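Local coordinates for alpha-amylase (PDB 6M4K), which probably catalyses the endohydrolysis of internal alpha-1,4-glucosidic linkages in starch-like polysaccharides, as a calcium-binding glycoside hydrolase of family 13, at residues A[65-77]-A[106-120]. Sequence-based numbering, arbitrary orientation.
Sequences QRYQPVSYTMNSR and HMTGGGSGTGSDGNS
Two groups grip Gln68 OE1: the backbone N of Gly109 donates to it over 2.9 Å in an almost straight bond, coming from above the amide plane, and Arg54 binds the same oxygen. The Gln68 chain, extended beyond CG, passes by the backbone of Thr108, whose own hydroxyl turns to the carbonyl of Gly109. One residue earlier, Tyr67 O, at the edge of the His106 ring and in its plane, accepts a bent bond from His106 NE2 (2.9 Å), which ties 65-77 to the residue following the calcium ligand Asn105.

Beyond this end the packing is largely apolar, though Pro69 O is buried against Met107 CE and Thr108 CG2 without a hydrogen-bond partner. Met107, bent at chi2 (-59°) and chi3 (-75°), folds its thioether back against Pro69, with SD 3.9 Å from Pro69 CB, and makes an oblique Met-aromatic contact with Tyr72. Val70 divides its branches: CG2 meets Thr108 CG2 and Gly115 CA, while CG1, anti to the backbone N (chi1 168°), reaches Asn119 O. A water bridges Val70 O and Ser120 O.

At the far end, Ser116 OG donates to a lone pair of Asn75 O (2.7 Å), and the Asp117 carboxylate is shared: OD2 accepts from Thr73 OG1 at 2.8 Å, OD1 from Asn75 ND2 at 3.1 Å, with the amide nearly perpendicular to the carboxylate. With Asp117 replaced by an alanine, both acceptors go, which is likely to leave the Thr73 hydroxyl without this partner and the Asn75 amide freer to turn.

The contact thus joins two loops of the family 13 (beta/alpha)8 barrel, one between strand 44-47 and helix 81-93, the other following strand 97-102, opening the excursion known in this family as domain B and carrying the hairpin 112-114/120-122, with helix 176-192 against Tyr72.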
ATOM      1  N   GLN A  65       4.660  17.577   1.000  1.00 13.19           N
ATOM      2  CA  GLN A  65       5.508  18.171   2.029  1.00 13.25           C
ATOM      3  C   GLN A  65       5.939  17.132   3.062  1.00 12.90           C
ATOM      4  O   GLN A  65       7.012  17.265   3.665  1.00 13.46           O
ATOM      5  CB  GLN A  65       4.792  19.355   2.698  1.00 13.27           C
ATOM      6  CG  GLN A  65       3.713  18.930   3.656  1.00 13.19           C
ATOM      7  CD  GLN A  65       2.917  20.086   4.248  1.00 14.12           C
ATOM      8  OE1 GLN A  65       3.212  21.265   4.002  1.00 15.62           O
ATOM      9  NE2 GLN A  65       1.904  19.750   5.037  1.00 14.74           N
ATOM     10  N   ARG A  66       5.138  16.077   3.253  1.00 12.54           N
ATOM     11  CA  ARG A  66       5.460  15.065   4.254  1.00 13.11           C
ATOM     12  C   ARG A  66       6.596  14.150   3.829  1.00 12.48           C
ATOM     13  O   ARG A  66       7.115  13.417   4.680  1.00 15.04           O
ATOM     14  CB  ARG A  66       4.217  14.260   4.641  1.00 14.69           C
ATOM     15  CG  ARG A  66       3.174  15.142   5.302  1.00 14.40           C
ATOM     16  CD  ARG A  66       1.984  14.356   5.775  1.00 15.14           C
ATOM     17  NE  ARG A  66       2.271  13.579   6.987  1.00 13.40           N
ATOM     18  CZ  ARG A  66       1.322  13.115   7.784  1.00 13.28           C
ATOM     19  NH1 ARG A  66       0.048  13.366   7.498  1.00 12.96           N
ATOM     20  NH2 ARG A  66       1.619  12.426   8.880  1.00 14.61           N
ATOM     21  N   TYR A  67       7.030  14.217   2.574  1.00 11.77           N
ATOM     22  CA  TYR A  67       8.162  13.437   2.094  1.00 13.02           C
ATOM     23  C   TYR A  67       9.456  14.242   2.082  1.00 13.48           C
ATOM     24  O   TYR A  67      10.438  13.818   1.465  1.00 14.94           O
ATOM     25  CB  TYR A  67       7.816  12.781   0.749  1.00 13.74           C
ATOM     26  CG  TYR A  67       6.756  11.728   0.990  1.00 13.29           C
ATOM     27  CD1 TYR A  67       7.113  10.451   1.421  1.00 13.28           C
ATOM     28  CD2 TYR A  67       5.403  12.021   0.878  1.00 13.88           C
ATOM     29  CE1 TYR A  67       6.152   9.493   1.713  1.00 13.44           C
ATOM     30  CE2 TYR A  67       4.434  11.074   1.164  1.00 14.20           C
ATOM     31  CZ  TYR A  67       4.819   9.809   1.578  1.00 12.23           C
ATOM     32  OH  TYR A  67       3.832   8.892   1.867  1.00 14.11           O
ATOM     33  N   GLN A  68       9.481  15.376   2.797  1.00 13.31           N
ATOM     34  CA  GLN A  68      10.669  16.208   2.987  1.00 12.93           C
ATOM     35  C   GLN A  68      10.932  16.345   4.480  1.00 14.84           C
ATOM     36  O   GLN A  68      10.489  17.315   5.120  1.00 14.96           O
ATOM     37  CB  GLN A  68      10.505  17.565   2.306  1.00 14.83           C
ATOM     38  CG  GLN A  68      10.502  17.421   0.802  1.00 15.72           C
ATOM     39  CD  GLN A  68      10.562  18.745   0.079  1.00 16.84           C
ATOM     40  OE1 GLN A  68      11.348  19.629   0.434  1.00 17.39           O
ATOM     41  NE2 GLN A  68       9.731  18.894  -0.939  1.00 19.26           N
ATOM     42  N   PRO A  69      11.668  15.407   5.072  1.00 13.65           N
ATOM     43  CA  PRO A  69      11.957  15.485   6.506  1.00 14.28           C
ATOM     44  C   PRO A  69      12.732  16.742   6.875  1.00 13.07           C
ATOM     45  O   PRO A  69      13.624  17.194   6.148  1.00 13.90           O
ATOM     46  CB  PRO A  69      12.794  14.230   6.771  1.00 13.89           C
ATOM     47  CG  PRO A  69      12.372  13.285   5.700  1.00 14.06           C
ATOM     48  CD  PRO A  69      12.133  14.137   4.483  1.00 14.50           C
ATOM     49  N   VAL A  70      12.393  17.262   8.050  1.00 14.13           N
ATOM     50  CA  VAL A  70      13.112  18.362   8.674  1.00 13.08           C
ATOM     51  C   VAL A  70      13.838  17.915   9.942  1.00 16.26           C
ATOM     52  O   VAL A  70      14.950  18.373  10.222  1.00 15.47           O
ATOM     53  CB  VAL A  70      12.153  19.546   8.935  1.00 13.19           C
ATOM     54  CG1 VAL A  70      12.799  20.604   9.842  1.00 15.39           C
ATOM     55  CG2 VAL A  70      11.720  20.161   7.607  1.00 15.90           C
ATOM     56  N   SER A  71      13.251  16.992  10.697  1.00 14.50           N
ATOM     57  CA  SER A  71      13.928  16.367  11.828  1.00 14.21           C
ATOM     58  C   SER A  71      13.236  15.041  12.111  1.00 15.09           C
ATOM     59  O   SER A  71      12.328  14.628  11.385  1.00 15.91           O
ATOM     60  CB  SER A  71      13.933  17.269  13.065  1.00 15.90           C
ATOM     61  OG  SER A  71      12.722  17.133  13.778  1.00 16.21           O
ATOM     62  N   TYR A  72      13.679  14.367  13.173  1.00 14.13           N
ATOM     63  CA  TYR A  72      13.067  13.112  13.594  1.00 14.12           C
ATOM     64  C   TYR A  72      12.242  13.262  14.868  1.00 17.02           C
ATOM     65  O   TYR A  72      11.915  12.257  15.512  1.00 17.64           O
ATOM     66  CB  TYR A  72      14.116  12.000  13.680  1.00 15.99           C
ATOM     67  CG  TYR A  72      14.892  11.847  12.388  1.00 14.98           C
ATOM     68  CD1 TYR A  72      14.304  11.281  11.257  1.00 15.78           C
ATOM     69  CD2 TYR A  72      16.208  12.282  12.287  1.00 16.34           C
ATOM     70  CE1 TYR A  72      15.011  11.158  10.069  1.00 15.73           C
ATOM     71  CE2 TYR A  72      16.920  12.161  11.108  1.00 15.44           C
ATOM     72  CZ  TYR A  72      16.329  11.588   9.998  1.00 13.88           C
ATOM     73  OH  TYR A  72      17.050  11.475   8.830  1.00 14.80           O
ATOM     74  N   THR A  73      11.880  14.493  15.245  1.00 15.67           N
ATOM     75  CA  THR A  73      10.823  14.632  16.235  1.00 15.23           C
ATOM     76  C   THR A  73       9.502  14.172  15.622  1.00 15.46           C
ATOM     77  O   THR A  73       9.420  13.885  14.427  1.00 15.99           O
ATOM     78  CB  THR A  73      10.724  16.067  16.751  1.00 15.85           C
ATOM     79  OG1 THR A  73      10.149  16.914  15.744  1.00 18.02           O
ATOM     80  CG2 THR A  73      12.106  16.583  17.140  1.00 19.04           C
ATOM     81  N   MET A  74       8.465  14.079  16.446  1.00 16.05           N
ATOM     82  CA  MET A  74       7.262  13.338  16.080  1.00 15.66           C
ATOM     83  C   MET A  74       5.996  14.184  16.120  1.00 16.50           C
ATOM     84  O   MET A  74       4.922  13.704  16.480  1.00 15.85           O
ATOM     85  CB  MET A  74       7.140  12.077  16.928  1.00 16.87           C
ATOM     86  CG  MET A  74       8.163  11.017  16.520  1.00 19.02           C
ATOM     87  SD  MET A  74       7.803  10.329  14.888  1.00 16.16           S
ATOM     88  CE  MET A  74       6.327   9.409  15.318  1.00 23.41           C
ATOM     89  N   ASN A  75       6.098  15.440  15.701  1.00 17.46           N
ATOM     90  CA  ASN A  75       4.939  16.307  15.516  1.00 15.36           C
ATOM     91  C   ASN A  75       4.789  16.559  14.021  1.00 15.00           C
ATOM     92  O   ASN A  75       5.690  17.131  13.399  1.00 16.40           O
ATOM     93  CB  ASN A  75       5.167  17.620  16.260  1.00 19.50           C
ATOM     94  CG  ASN A  75       3.900  18.432  16.441  1.00 21.51           C
ATOM     95  OD1 ASN A  75       2.785  17.934  16.301  1.00 26.75           O
ATOM     96  ND2 ASN A  75       4.074  19.705  16.779  1.00 31.26           N
ATOM     97  N   SER A  76       3.674  16.099  13.445  1.00 14.66           N
ATOM     98  CA  SER A  76       3.444  16.106  12.006  1.00 14.50           C
ATOM     99  C   SER A  76       2.039  16.625  11.727  1.00 14.05           C
ATOM    100  O   SER A  76       1.239  16.869  12.638  1.00 15.30           O
ATOM    101  CB  SER A  76       3.561  14.686  11.433  1.00 13.89           C
ATOM    102  OG  SER A  76       2.464  13.889  11.857  1.00 14.26           O
ATOM    103  N   ARG A  77       1.711  16.720  10.442  1.00 14.21           N
ATOM    104  CA  ARG A  77       0.363  17.126  10.062  1.00 13.42           C
ATOM    105  C   ARG A  77      -0.698  16.216  10.660  1.00 13.30           C
ATOM    106  O   ARG A  77      -1.803  16.666  10.972  1.00 14.69           O
ATOM    107  CB  ARG A  77       0.238  17.139   8.545  1.00 13.66           C
ATOM    108  CG  ARG A  77      -1.101  17.682   8.072  1.00 14.83           C
ATOM    109  CD  ARG A  77      -1.216  17.742   6.569  1.00 14.32           C
ATOM    110  NE  ARG A  77      -2.428  18.474   6.210  1.00 13.94           N
ATOM    111  CZ  ARG A  77      -2.601  19.115   5.056  1.00 14.52           C
ATOM    112  NH1 ARG A  77      -1.672  19.095   4.113  1.00 13.75           N
ATOM    113  NH2 ARG A  77      -3.721  19.814   4.866  1.00 14.63           N
ATOM    114  N   HIS A 106      16.591  11.193   2.221  1.00 13.84           N
ATOM    115  CA  HIS A 106      16.807  12.603   1.948  1.00 13.96           C
ATOM    116  C   HIS A 106      16.156  13.422   3.043  1.00 14.18           C
ATOM    117  O   HIS A 106      15.429  12.911   3.898  1.00 14.12           O
ATOM    118  CB  HIS A 106      16.211  12.950   0.592  1.00 14.19           C
ATOM    119  CG  HIS A 106      14.792  12.505   0.434  1.00 12.85           C
ATOM    120  ND1 HIS A 106      14.442  11.352  -0.242  1.00 14.02           N
ATOM    121  CD2 HIS A 106      13.636  13.048   0.884  1.00 14.38           C
ATOM    122  CE1 HIS A 106      13.127  11.218  -0.209  1.00 13.91           C
ATOM    123  NE2 HIS A 106      12.613  12.232   0.469  1.00 15.12           N
ATOM    124  N   MET A 107      16.455  14.720   3.007  1.00 14.20           N
ATOM    125  CA  MET A 107      15.776  15.701   3.845  1.00 14.97           C
ATOM    126  C   MET A 107      14.848  16.547   2.974  1.00 13.63           C
ATOM    127  O   MET A 107      13.915  16.012   2.365  1.00 16.01           O
ATOM    128  CB  MET A 107      16.792  16.518   4.651  1.00 15.04           C
ATOM    129  CG  MET A 107      17.610  15.687   5.631  1.00 15.32           C
ATOM    130  SD  MET A 107      16.637  14.786   6.867  1.00 15.49           S
ATOM    131  CE  MET A 107      16.175  16.121   7.987  1.00 16.19           C
ATOM    132  N   THR A 108      15.076  17.852   2.882  1.00 14.46           N
ATOM    133  CA  THR A 108      14.243  18.700   2.040  1.00 14.93           C
ATOM    134  C   THR A 108      14.920  18.953   0.702  1.00 14.22           C
ATOM    135  O   THR A 108      16.088  18.608   0.489  1.00 16.73           O
ATOM    136  CB  THR A 108      13.971  20.058   2.702  1.00 15.18           C
ATOM    137  OG1 THR A 108      15.205  20.799   2.801  1.00 15.47           O
ATOM    138  CG2 THR A 108      13.368  19.876   4.072  1.00 15.09           C
ATOM    139  N   GLY A 109      14.176  19.602  -0.192  1.00 16.79           N
ATOM    140  CA  GLY A 109      14.766  20.252  -1.341  1.00 17.20           C
ATOM    141  C   GLY A 109      15.422  21.563  -0.947  1.00 16.56           C
ATOM    142  O   GLY A 109      15.692  21.834   0.227  1.00 16.72           O
ATOM    143  N   GLY A 110      15.679  22.391  -1.956  1.00 19.16           N
ATOM    144  CA  GLY A 110      16.257  23.697  -1.715  1.00 18.61           C
ATOM    145  C   GLY A 110      15.304  24.631  -0.991  1.00 19.19           C
ATOM    146  O   GLY A 110      14.110  24.374  -0.813  1.00 19.92           O
ATOM    147  N   GLY A 111      15.854  25.767  -0.570  1.00 19.49           N
ATOM    148  CA  GLY A 111      15.078  26.738   0.172  1.00 20.52           C
ATOM    149  C   GLY A 111      15.201  26.552   1.667  1.00 19.12           C
ATOM    150  O   GLY A 111      15.845  25.631   2.179  1.00 20.44           O
ATOM    151  N   SER A 112      14.575  27.464   2.400  1.00 19.23           N
ATOM    152  CA  SER A 112      14.659  27.438   3.848  1.00 19.49           C
ATOM    153  C   SER A 112      13.279  27.683   4.431  1.00 17.20           C
ATOM    154  O   SER A 112      12.372  28.176   3.758  1.00 19.42           O
ATOM    155  CB  SER A 112      15.630  28.497   4.383  1.00 19.26           C
ATOM    156  OG  SER A 112      15.066  29.794   4.243  1.00 25.52           O
ATOM    157  N   GLY A 113      13.152  27.350   5.705  0.50 16.10           N
ATOM    158  CA  GLY A 113      11.897  27.535   6.410  0.50 17.46           C
ATOM    159  C   GLY A 113      11.927  26.777   7.713  0.50 17.24           C
ATOM    160  O   GLY A 113      12.993  26.554   8.297  0.50 17.72           O
ATOM    161  N   THR A 114      10.749  26.386   8.164  0.50 18.91           N
ATOM    162  CA  THR A 114      10.647  25.528   9.327  0.50 19.90           C
ATOM    163  C   THR A 114       9.777  24.325   9.001  0.50 20.21           C
ATOM    164  O   THR A 114       9.044  24.304   8.007  0.50 20.48           O
ATOM    165  CB  THR A 114      10.096  26.280  10.541  0.50 18.05           C
ATOM    166  OG1 THR A 114       8.841  26.892  10.205  0.50 15.66           O
ATOM    167  CG2 THR A 114      11.081  27.364  10.993  0.50 16.74           C
ATOM    168  N   GLY A 115       9.883  23.311   9.856  0.50 17.47           N
ATOM    169  CA  GLY A 115       9.074  22.121   9.748  0.50 16.56           C
ATOM    170  C   GLY A 115       7.839  22.175  10.628  0.50 15.46           C
ATOM    171  O   GLY A 115       7.508  23.190  11.247  0.50 17.23           O
ATOM    172  N   SER A 116       7.157  21.032  10.690  1.00 15.63           N
ATOM    173  CA  SER A 116       5.893  20.903  11.403  1.00 14.53           C
ATOM    174  C   SER A 116       6.048  20.906  12.916  1.00 14.99           C
ATOM    175  O   SER A 116       5.029  20.878  13.619  1.00 17.85           O
ATOM    176  CB  SER A 116       5.189  19.615  10.958  1.00 14.13           C
ATOM    177  OG  SER A 116       6.038  18.479  11.126  1.00 14.84           O
ATOM    178  N   ASP A 117       7.279  20.907  13.429  1.00 15.65           N
ATOM    179  CA  ASP A 117       7.538  20.996  14.862  1.00 17.27           C
ATOM    180  C   ASP A 117       8.332  22.250  15.201  1.00 18.61           C
ATOM    181  O   ASP A 117       8.848  22.360  16.317  1.00 21.38           O
ATOM    182  CB  ASP A 117       8.256  19.735  15.373  1.00 17.90           C
ATOM    183  CG  ASP A 117       7.996  19.455  16.844  1.00 21.27           C
ATOM    184  OD1 ASP A 117       7.048  20.023  17.419  1.00 22.37           O
ATOM    185  OD2 ASP A 117       8.741  18.644  17.433  1.00 23.35           O
ATOM    186  N   GLY A 118       8.465  23.182  14.255  1.00 17.41           N
ATOM    187  CA  GLY A 118       9.123  24.447  14.516  1.00 19.89           C
ATOM    188  C   GLY A 118      10.614  24.497  14.259  1.00 24.10           C
ATOM    189  O   GLY A 118      11.203  25.578  14.384  1.00 22.16           O
ATOM    190  N   ASN A 119      11.251  23.386  13.894  1.00 17.61           N
ATOM    191  CA  ASN A 119      12.690  23.402  13.663  1.00 18.15           C
ATOM    192  C   ASN A 119      13.016  23.942  12.278  1.00 18.37           C
ATOM    193  O   ASN A 119      12.261  23.757  11.318  1.00 16.98           O
ATOM    194  CB  ASN A 119      13.270  22.001  13.850  1.00 17.33           C
ATOM    195  CG  ASN A 119      13.288  21.585  15.303  1.00 21.61           C
ATOM    196  OD1 ASN A 119      13.861  22.279  16.153  1.00 25.38           O
ATOM    197  ND2 ASN A 119      12.634  20.474  15.612  1.00 20.24           N
ATOM    198  N   SER A 120      14.188  24.564  12.162  0.50 18.27           N
ATOM    199  CA  SER A 120      14.633  25.140  10.899  0.50 17.19           C
ATOM    200  C   SER A 120      15.125  24.069   9.928  0.50 16.29           C
ATOM    201  O   SER A 120      15.685  23.041  10.325  0.50 16.99           O
ATOM    202  CB  SER A 120      15.772  26.134  11.148  0.50 18.81           C
ATOM    203  OG  SER A 120      16.177  26.785   9.948  0.50 14.95           O
TER
HETATM  204  O   HOH W   1      16.095  20.606  11.501  1.00 15.76           O
HETATM  205  O   HOH W   2      15.604  11.408   6.557  1.00 15.94           O